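Local coordinates for protein decaprenyl diphosphate synthase (Rhodobacter capsulatus, PDB 3MZV) that probably elongates farnesyl diphosphate with isopentenyl diphosphate units, with magnesium, into a long all-trans prenyl diphosphate for the side chains of isoprenoid quinones, at residues His11-Gln16 against Arg318-Asp323; Val175-Thr180 against Leu212-Gln217; Leu183-Thr188 against Ala204-Gly209. One frame throughout, in Å; residues are numbered along the deposited sequence.

Contact 1: His11-Gln16 against Arg318-Asp323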
loop_
_atom_site.group_PDB
_atom_site.type_symbol
_atom_site.label_atom_id
_atom_site.label_comp_id
_atom_site.label_asym_id
_atom_site.label_seq_id
_atom_site.Cartn_x
_atom_site.Cartn_y
_atom_site.Cartn_z
ATOM N N HIS B 11 -5.499 28.721 8.411
ATOM C CA HIS B 11 -5.812 27.717 7.418
ATOM C C HIS B 11 -6.496 28.319 6.157
ATOM O O HIS B 11 -6.138 27.986 5.033
ATOM C CB HIS B 11 -6.704 26.624 8.012
ATOM C CG HIS B 11 -7.035 25.540 7.035
ATOM N ND1 HIS B 11 -7.974 25.701 6.035
ATOM C CD2 HIS B 11 -6.520 24.297 6.869
ATOM C CE1 HIS B 11 -8.037 24.597 5.308
ATOM N NE2 HIS B 11 -7.173 23.728 5.802
ATOM N N ASP B 12 -7.474 29.198 6.367
ATOM C CA ASP B 12 -8.234 29.835 5.267
ATOM C C ASP B 12 -7.484 30.927 4.445
ATOM O O ASP B 12 -7.700 31.019 3.237
ATOM C CB ASP B 12 -9.565 30.384 5.817
ATOM C CG ASP B 12 -10.362 29.307 6.560
ATOM O OD1 ASP B 12 -10.610 28.232 5.956
ATOM O OD2 ASP B 12 -10.682 29.508 7.754
ATOM N N ARG B 13 -6.626 31.735 5.086
ATOM C CA ARG B 13 -5.770 32.718 4.365
ATOM C C ARG B 13 -4.774 32.010 3.443
ATOM O O ARG B 13 -4.568 32.379 2.278
ATOM C CB ARG B 13 -4.978 33.592 5.343
ATOM C CG ARG B 13 -5.291 35.086 5.309
ATOM C CD ARG B 13 -4.105 35.954 4.804
ATOM N NE ARG B 13 -3.125 36.251 5.866
ATOM C CZ ARG B 13 -1.905 36.769 5.675
ATOM N NH1 ARG B 13 -1.475 37.061 4.451
ATOM N NH2 ARG B 13 -1.101 36.986 6.716
ATOM N N LEU B 14 -4.149 30.989 4.007
ATOM C CA LEU B 14 -3.229 30.180 3.280
ATOM C C LEU B 14 -4.016 29.520 2.175
ATOM O O LEU B 14 -3.567 29.481 1.045
ATOM C CB LEU B 14 -2.602 29.148 4.235
ATOM C CG LEU B 14 -1.487 28.230 3.765
ATOM C CD1 LEU B 14 -0.367 28.917 3.002
ATOM C CD2 LEU B 14 -0.952 27.507 5.016
ATOM N N ALA B 15 -5.202 29.007 2.502
ATOM C CA ALA B 15 -6.053 28.321 1.497
ATOM C C ALA B 15 -6.438 29.233 0.359
ATOM O O ALA B 15 -6.413 28.816 -0.792
ATOM C CB ALA B 15 -7.328 27.739 2.139
ATOM N N GLN B 16 -6.720 30.493 0.660
ATOM C CA GLN B 16 -7.121 31.441 -0.377
ATOM C C GLN B 16 -5.921 31.851 -1.267
ATOM O O GLN B 16 -6.090 32.070 -2.470
ATOM C CB GLN B 16 -7.866 32.658 0.241
ATOM C CG GLN B 16 -9.295 32.279 0.778
ATOM C CD GLN B 16 -9.856 33.192 1.909
ATOM O OE1 GLN B 16 -9.441 34.347 2.073
ATOM N NE2 GLN B 16 -10.842 32.671 2.667
ATOM N N ARG B 318 5.949 32.663 3.837
ATOM C CA ARG B 318 6.691 32.398 5.054
ATOM C C ARG B 318 5.885 32.854 6.278
ATOM O O ARG B 318 5.750 32.100 7.231
ATOM C CB ARG B 318 8.063 33.051 5.061
ATOM C CG ARG B 318 8.971 32.460 6.094
ATOM C CD ARG B 318 10.284 33.135 6.163
ATOM N NE ARG B 318 10.160 34.379 6.911
ATOM C CZ ARG B 318 11.144 35.267 7.095
ATOM N NH1 ARG B 318 12.357 35.080 6.588
ATOM N NH2 ARG B 318 10.911 36.361 7.819
ATOM N N GLN B 319 5.327 34.055 6.230
ATOM C CA GLN B 319 4.536 34.549 7.348
ATOM C C GLN B 319 3.284 33.684 7.549
ATOM O O GLN B 319 2.924 33.398 8.663
ATOM C CB GLN B 319 4.193 36.033 7.183
ATOM C CG GLN B 319 3.701 36.707 8.457
ATOM C CD GLN B 319 2.187 36.632 8.604
ATOM O OE1 GLN B 319 1.470 36.518 7.610
ATOM N NE2 GLN B 319 1.694 36.703 9.841
ATOM N N MET B 320 2.651 33.230 6.473
ATOM C CA MET B 320 1.478 32.398 6.620
ATOM C C MET B 320 1.828 31.039 7.281
ATOM O O MET B 320 1.041 30.527 8.074
ATOM C CB MET B 320 0.758 32.197 5.274
ATOM C CG MET B 320 -0.119 33.395 4.832
ATOM S SD MET B 320 -0.932 33.169 3.187
ATOM C CE MET B 320 0.255 34.111 2.233
ATOM N N LEU B 321 3.000 30.480 6.979
ATOM C CA LEU B 321 3.460 29.258 7.631
ATOM C C LEU B 321 3.779 29.483 9.095
ATOM O O LEU B 321 3.588 28.586 9.912
ATOM C CB LEU B 321 4.691 28.656 6.915
ATOM C CG LEU B 321 4.407 28.072 5.522
ATOM C CD1 LEU B 321 5.734 27.584 4.882
ATOM C CD2 LEU B 321 3.383 26.953 5.541
ATOM N N ASP B 322 4.282 30.663 9.402
ATOM C CA ASP B 322 4.481 31.089 10.783
ATOM C C ASP B 322 3.124 31.099 11.530
ATOM O O ASP B 322 2.993 30.474 12.626
ATOM C CB ASP B 322 5.173 32.453 10.809
ATOM C CG ASP B 322 5.828 32.784 12.150
ATOM O OD1 ASP B 322 5.102 32.968 13.132
ATOM O OD2 ASP B 322 7.071 32.924 12.207
ATOM N N ASP B 323 2.115 31.741 10.943
ATOM C CA ASP B 323 0.786 31.773 11.565
ATOM C C ASP B 323 0.225 30.351 11.646
ATOM O O ASP B 323 -0.509 30.008 12.570
ATOM C CB ASP B 323 -0.220 32.621 10.781
ATOM C CG ASP B 323 0.060 34.102 10.833
ATOM O OD1 ASP B 323 0.697 34.583 11.770
ATOM O OD2 ASP B 323 -0.398 34.804 9.908
HETATM O O HOH W 1 1.539 36.775 4.677
#

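Contact 2: Val175-Thr180 against Leu212-Gln217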
loop_
_atom_site.group_PDB
_atom_site.type_symbol
_atom_site.label_atom_id
_atom_site.label_comp_id
_atom_site.label_asym_id
_atom_site.label_seq_id
_atom_site.Cartn_x
_atom_site.Cartn_y
_atom_site.Cartn_z
ATOM N N VAL B 175 7.196 7.115 17.311
ATOM C CA VAL B 175 5.910 6.719 16.785
ATOM C C VAL B 175 5.254 7.897 16.110
ATOM O O VAL B 175 4.729 7.776 14.995
ATOM C CB VAL B 175 4.956 6.202 17.877
ATOM C CG1 VAL B 175 3.503 6.236 17.397
ATOM C CG2 VAL B 175 5.413 4.799 18.377
ATOM N N ILE B 176 5.238 9.054 16.769
ATOM C CA ILE B 176 4.503 10.138 16.181
ATOM C C ILE B 176 5.264 10.704 14.965
ATOM O O ILE B 176 4.619 11.165 14.043
ATOM C CB ILE B 176 4.083 11.232 17.206
ATOM C CG1 ILE B 176 5.290 11.951 17.804
ATOM C CG2 ILE B 176 3.211 10.574 18.294
ATOM C CD1 ILE B 176 4.878 13.135 18.817
ATOM N N ARG B 177 6.596 10.675 15.004
ATOM C CA ARG B 177 7.455 11.147 13.902
ATOM C C ARG B 177 7.227 10.270 12.672
ATOM O O ARG B 177 7.105 10.768 11.555
ATOM C CB ARG B 177 8.943 11.172 14.324
ATOM C CG ARG B 177 9.933 11.729 13.294
ATOM C CD ARG B 177 11.201 12.168 14.008
ATOM N NE ARG B 177 11.374 13.594 14.242
ATOM C CZ ARG B 177 12.100 14.108 15.243
ATOM N NH1 ARG B 177 12.251 15.423 15.369
ATOM N NH2 ARG B 177 12.666 13.317 16.153
ATOM N N GLY B 178 7.112 8.963 12.871
ATOM C CA GLY B 178 6.828 8.053 11.768
ATOM C C GLY B 178 5.410 8.165 11.235
ATOM O O GLY B 178 5.200 8.375 10.040
ATOM N N LYS B 179 4.445 8.036 12.130
ATOM C CA LYS B 179 3.021 7.998 11.805
ATOM C C LYS B 179 2.452 9.310 11.259
ATOM O O LYS B 179 1.429 9.321 10.573
ATOM C CB LYS B 179 2.270 7.706 13.099
ATOM C CG LYS B 179 0.907 7.172 12.954
ATOM C CD LYS B 179 -0.080 7.613 14.053
ATOM C CE LYS B 179 0.488 7.939 15.418
ATOM N NZ LYS B 179 -0.631 8.294 16.363
ATOM N N THR B 180 3.019 10.433 11.713
ATOM C CA THR B 180 2.427 11.742 11.434
ATOM C C THR B 180 3.421 12.755 10.885
ATOM O O THR B 180 3.137 13.393 9.846
ATOM C CB THR B 180 1.700 12.343 12.659
ATOM O OG1 THR B 180 0.566 11.526 12.996
ATOM C CG2 THR B 180 1.207 13.796 12.350
ATOM N N LEU B 212 6.217 20.869 12.966
ATOM C CA LEU B 212 4.792 21.132 12.921
ATOM C C LEU B 212 4.009 19.838 13.056
ATOM O O LEU B 212 2.932 19.834 13.663
ATOM C CB LEU B 212 4.400 21.871 11.625
ATOM C CG LEU B 212 3.006 22.469 11.428
ATOM C CD1 LEU B 212 2.866 23.738 12.198
ATOM C CD2 LEU B 212 2.807 22.700 9.904
ATOM N N GLY B 213 4.466 18.779 12.388
ATOM C CA GLY B 213 3.750 17.500 12.413
ATOM C C GLY B 213 3.788 16.863 13.801
ATOM O O GLY B 213 2.773 16.357 14.283
ATOM N N ILE B 214 4.961 16.937 14.443
ATOM C CA ILE B 214 5.093 16.544 15.826
ATOM C C ILE B 214 4.103 17.331 16.714
ATOM O O ILE B 214 3.315 16.705 17.406
ATOM C CB ILE B 214 6.499 16.681 16.332
ATOM C CG1 ILE B 214 7.384 15.645 15.693
ATOM C CG2 ILE B 214 6.517 16.494 17.913
ATOM C CD1 ILE B 214 8.842 15.948 15.801
ATOM N N ALA B 215 4.081 18.653 16.615
ATOM C CA ALA B 215 3.124 19.474 17.352
ATOM C C ALA B 215 1.723 19.052 17.081
ATOM O O ALA B 215 0.909 18.951 17.977
ATOM C CB ALA B 215 3.296 21.011 17.028
ATOM N N PHE B 216 1.437 18.763 15.818
ATOM C CA PHE B 216 0.089 18.460 15.418
ATOM C C PHE B 216 -0.433 17.194 16.127
ATOM O O PHE B 216 -1.531 17.165 16.645
ATOM C CB PHE B 216 0.143 18.251 13.892
ATOM C CG PHE B 216 -1.161 18.010 13.256
ATOM C CD1 PHE B 216 -1.901 19.070 12.767
ATOM C CD2 PHE B 216 -1.603 16.700 13.038
ATOM C CE1 PHE B 216 -3.114 18.836 12.096
ATOM C CE2 PHE B 216 -2.823 16.456 12.376
ATOM C CZ PHE B 216 -3.565 17.513 11.898
ATOM N N GLN B 217 0.386 16.163 16.172
ATOM C CA GLN B 217 0.013 14.917 16.826
ATOM C C GLN B 217 -0.059 15.084 18.355
ATOM O O GLN B 217 -0.951 14.551 18.970
ATOM C CB GLN B 217 0.967 13.804 16.527
ATOM C CG GLN B 217 0.514 12.485 17.105
ATOM C CD GLN B 217 -0.796 12.030 16.535
ATOM O OE1 GLN B 217 -1.779 11.779 17.255
ATOM N NE2 GLN B 217 -0.838 11.965 15.228
#

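Contact 3: Leu183-Thr188 against Ala204-Gly209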
loop_
_atom_site.group_PDB
_atom_site.type_symbol
_atom_site.label_atom_id
_atom_site.label_comp_id
_atom_site.label_asym_id
_atom_site.label_seq_id
_atom_site.Cartn_x
_atom_site.Cartn_y
_atom_site.Cartn_z
ATOM N N LEU B 183 5.232 12.553 7.018
ATOM C CA LEU B 183 4.563 13.033 5.831
ATOM C C LEU B 183 4.526 14.535 5.741
ATOM O O LEU B 183 4.568 15.089 4.630
ATOM C CB LEU B 183 3.169 12.425 5.662
ATOM C CG LEU B 183 2.415 12.581 4.338
ATOM C CD1 LEU B 183 3.260 12.041 3.158
ATOM C CD2 LEU B 183 0.992 11.923 4.424
ATOM N N PHE B 184 4.412 15.220 6.884
ATOM C CA PHE B 184 4.484 16.699 6.893
ATOM C C PHE B 184 5.872 17.159 6.438
ATOM O O PHE B 184 5.989 18.053 5.627
ATOM C CB PHE B 184 4.305 17.284 8.319
ATOM C CG PHE B 184 2.909 17.442 8.776
ATOM C CD1 PHE B 184 2.055 16.379 8.850
ATOM C CD2 PHE B 184 2.497 18.645 9.320
ATOM C CE1 PHE B 184 0.763 16.533 9.368
ATOM C CE2 PHE B 184 1.231 18.784 9.848
ATOM C CZ PHE B 184 0.354 17.736 9.834
ATOM N N SER B 185 6.927 16.561 6.984
ATOM C CA SER B 185 8.283 16.908 6.594
ATOM C C SER B 185 8.605 16.567 5.125
ATOM O O SER B 185 9.262 17.368 4.437
ATOM C CB SER B 185 9.352 16.299 7.514
ATOM O OG SER B 185 9.329 14.885 7.625
ATOM N N ALA B 186 8.168 15.401 4.673
ATOM C CA ALA B 186 8.276 15.041 3.240
ATOM C C ALA B 186 7.566 16.073 2.373
ATOM O O ALA B 186 8.100 16.500 1.315
ATOM C CB ALA B 186 7.691 13.578 2.960
ATOM N N ALA B 187 6.353 16.463 2.768
ATOM C CA ALA B 187 5.539 17.402 1.992
ATOM C C ALA B 187 6.267 18.715 1.743
ATOM O O ALA B 187 6.282 19.207 0.604
ATOM C CB ALA B 187 4.144 17.684 2.650
ATOM N N THR B 188 6.852 19.292 2.797
ATOM C CA THR B 188 7.506 20.564 2.674
ATOM C C THR B 188 8.831 20.402 1.949
ATOM O O THR B 188 9.126 21.196 1.068
ATOM C CB THR B 188 7.732 21.248 4.058
ATOM O OG1 THR B 188 8.376 20.342 4.940
ATOM C CG2 THR B 188 6.392 21.647 4.643
ATOM N N ALA B 204 15.640 23.436 5.992
ATOM C CA ALA B 204 14.823 24.237 6.889
ATOM C C ALA B 204 13.357 23.878 6.682
ATOM O O ALA B 204 12.607 23.787 7.636
ATOM C CB ALA B 204 15.022 25.727 6.668
ATOM N N LEU B 205 12.963 23.648 5.437
ATOM C CA LEU B 205 11.563 23.301 5.186
ATOM C C LEU B 205 11.267 21.941 5.795
ATOM O O LEU B 205 10.178 21.730 6.366
ATOM C CB LEU B 205 11.244 23.278 3.696
ATOM C CG LEU B 205 11.129 24.627 3.020
ATOM C CD1 LEU B 205 11.316 24.477 1.463
ATOM C CD2 LEU B 205 9.829 25.316 3.388
ATOM N N PHE B 206 12.208 21.020 5.648
ATOM C CA PHE B 206 12.057 19.710 6.279
ATOM C C PHE B 206 11.828 19.876 7.798
ATOM O O PHE B 206 10.911 19.270 8.345
ATOM C CB PHE B 206 13.290 18.800 6.014
ATOM C CG PHE B 206 13.232 17.465 6.723
ATOM C CD1 PHE B 206 13.730 17.324 8.022
ATOM C CD2 PHE B 206 12.688 16.345 6.091
ATOM C CE1 PHE B 206 13.676 16.099 8.702
ATOM C CE2 PHE B 206 12.650 15.084 6.743
ATOM C CZ PHE B 206 13.132 14.956 8.047
ATOM N N ASP B 207 12.667 20.698 8.441
ATOM C CA ASP B 207 12.676 20.852 9.888
ATOM C C ASP B 207 11.375 21.516 10.309
ATOM O O ASP B 207 10.783 21.095 11.313
ATOM C CB ASP B 207 13.871 21.705 10.374
ATOM C CG ASP B 207 15.223 21.024 10.209
ATOM O OD1 ASP B 207 15.320 19.813 9.958
ATOM O OD2 ASP B 207 16.224 21.739 10.319
ATOM N N TYR B 208 10.910 22.494 9.522
ATOM C CA TYR B 208 9.597 23.113 9.742
ATOM C C TYR B 208 8.493 22.088 9.747
ATOM O O TYR B 208 7.686 22.026 10.679
ATOM C CB TYR B 208 9.278 24.222 8.740
ATOM C CG TYR B 208 7.856 24.735 8.840
ATOM C CD1 TYR B 208 7.480 25.653 9.839
ATOM C CD2 TYR B 208 6.868 24.271 7.986
ATOM C CE1 TYR B 208 6.148 26.135 9.947
ATOM C CE2 TYR B 208 5.542 24.733 8.088
ATOM C CZ TYR B 208 5.191 25.650 9.051
ATOM O OH TYR B 208 3.887 26.059 9.100
ATOM N N GLY B 209 8.453 21.265 8.706
ATOM C CA GLY B 209 7.412 20.308 8.589
ATOM C C GLY B 209 7.457 19.254 9.675
ATOM O O GLY B 209 6.427 18.888 10.205
#

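Contact 1: His11-Gln16 against Arg318-Asp323
Helices 11-16 and 318-323 run nearly antiparallel, with 153° between their N-to-C directions and 9.7 Å between their axes, and Leu14 faces Met320 where the backbones come nearest. Met320 fills the space between them. Its CG sits anti to the carbonyl carbon (chi1 -79°), and the chain then reaches straight out to the sulfur. SD rests 3.8 Å from CA of Leu14. Partway along, Met320 CG lies over the centre of one face of the Arg13 guanidinium, 3.9 Å above its plane. Leu14 adds an apolar side to the packing: its CD1 is 4.1 Å from CB of Met320, and its CD2 is 4.4 Å from CD2 of Leu321.

The Arg13 chain bends twice and carries its guanidinium across to Gln319 at the solvent-facing side of the helix pair. NH2 makes a weak hydrogen bond to OE1 of Gln319 at 2.8 Å, near the guanidinium plane. A water joins the same two groups, accepting from Arg13 NH1 and donating to Gln319 OE1. These links use one of two Gln319 conformers, so they may be partial. Asp323 OD2 forms a long salt bridge with Arg13 NH2 at 3.9 Å.

Leu321 also packs on Leu60 and Leu67 of helix 56-67, and Ala15 on Met59. Nearly antiparallel helix packing here joins the first helix of the model, 11-17, to the last, 316-328, in the all-helical isoprenoid synthase fold.

Contact 2: Val175-Thr180 against Leu212-Gln217
Gly213 offers its backbone to Thr180: CG2 of Thr180 lies 3.6 Å from O of Gly213. The helices cross steeply here, at 105°, with axes 9.2 Å apart. Next comes Ile214, which uses two branches. Its CD1 sits over one face of the Arg177 guanidinium, 3.5 Å from NH1. Its CG2 meets CD1 of Ile176 at 3.8 Å. Arg177 also forms a salt bridge to Asp210, and Trp301 of helix 290-308 packs against both Arg177 and Ile214. Phe216 brings its ring CD2 to 4.1 Å from CG2 of Thr180.

Gln217 starts out toward helix 175-180. With its CG anti to the backbone N (chi1 -175°), it lays that atom 3.5 Å from CG2 of Ile176. Ile176 thus touches Ile214 and Gln217, which lie three residues apart on one side of their helix. Lys179 passes beside Gln217, but its NZ bonds to Gln158 of helix 138-161.

Helix 175-180 has a wider pi-type turn at 177-180. Both helices belong to the core of the all-helical isoprenoid synthase fold. The C-terminal end of helix 199-224 carries the second aspartate-rich motif, which includes Asp221 and in relatives binds magnesium and diphosphate.

Contact 3: Leu183-Thr188 against Ala204-Gly209
Ser185 and Gly209 bring the two backbones together, their CA atoms only 4.0 Å apart. The helices 183-188 and 204-209 run nearly antiparallel, at 151°, and their axes approach to 7.2 Å, which is close for a helix pair. Gly209 makes this possible, because it has no side chain on the face turned toward helix 183-188. CB of Phe184 lies 3.3 Å from O of Gly209, while the ring of Phe184 leads away to meet Phe216.

Both segments belong to long core helices, 169-194 and 199-224, that follow each other in sequence and form an antiparallel helical hairpin. It is part of the all-helical bundle of the polyprenyl synthase family.

Thr188 supplies the polar link between them. Its OG1 takes the position between the backbone N and the carbonyl carbon (chi1 52°), which aims it at the neighbouring helix. There it donates to O of Leu205 at 2.7 Å. The hydroxyl stands above the carbonyl plane, and the helical N-H of Gly209 comes to the same oxygen from the opposite face. That buried carbonyl is therefore gripped by two donors. Beside this bond, CB of Thr188 is 4.1 Å from CB of Leu205. CG2 of Thr188 meets the edge of the Tyr208 ring.

Ser185 packs against Phe206. Its CB lies over one face of the ring, 3.8 Å from the centroid, in a CH-pi contact shifted toward the rim. The Ser185 hydroxyl turns back to its own helix, where the carbonyls of Ala181 and Ala182 share its one proton or take it in turn, and OG still comes within 3.4 Å of CE2 of Phe206. Leu60 of helix 56-67 touches both Phe184 and Thr188, and Ile143 and Ala147 of helix 138-161 pack on Ala186 behind.

In the fold
Contacts 2 and 3 share one helix pair, 169-194 with 199-224, and their centres lie about 11 Å apart. Contact 3 is nearer the turn between these helices and is nested in the sequence loop of contact 2. Phe184 bridges them, packing on Leu212, Gly213 and Phe216. Contact 1 brings the two ends of the chain together, joining helix 11-17 to helix 316-328, and encloses both other contacts in sequence. Its centre is about 15 Å from that of contact 3 and about 20 Å from that of contact 2. A probable hydrogen bond from Tyr208 OH to Leu321 O (2.7 Å) ties contact 1 to contact 3. Helix 316-328 thus packs on helix 199-224, and helix 11-17 packs in turn on helix 316-328.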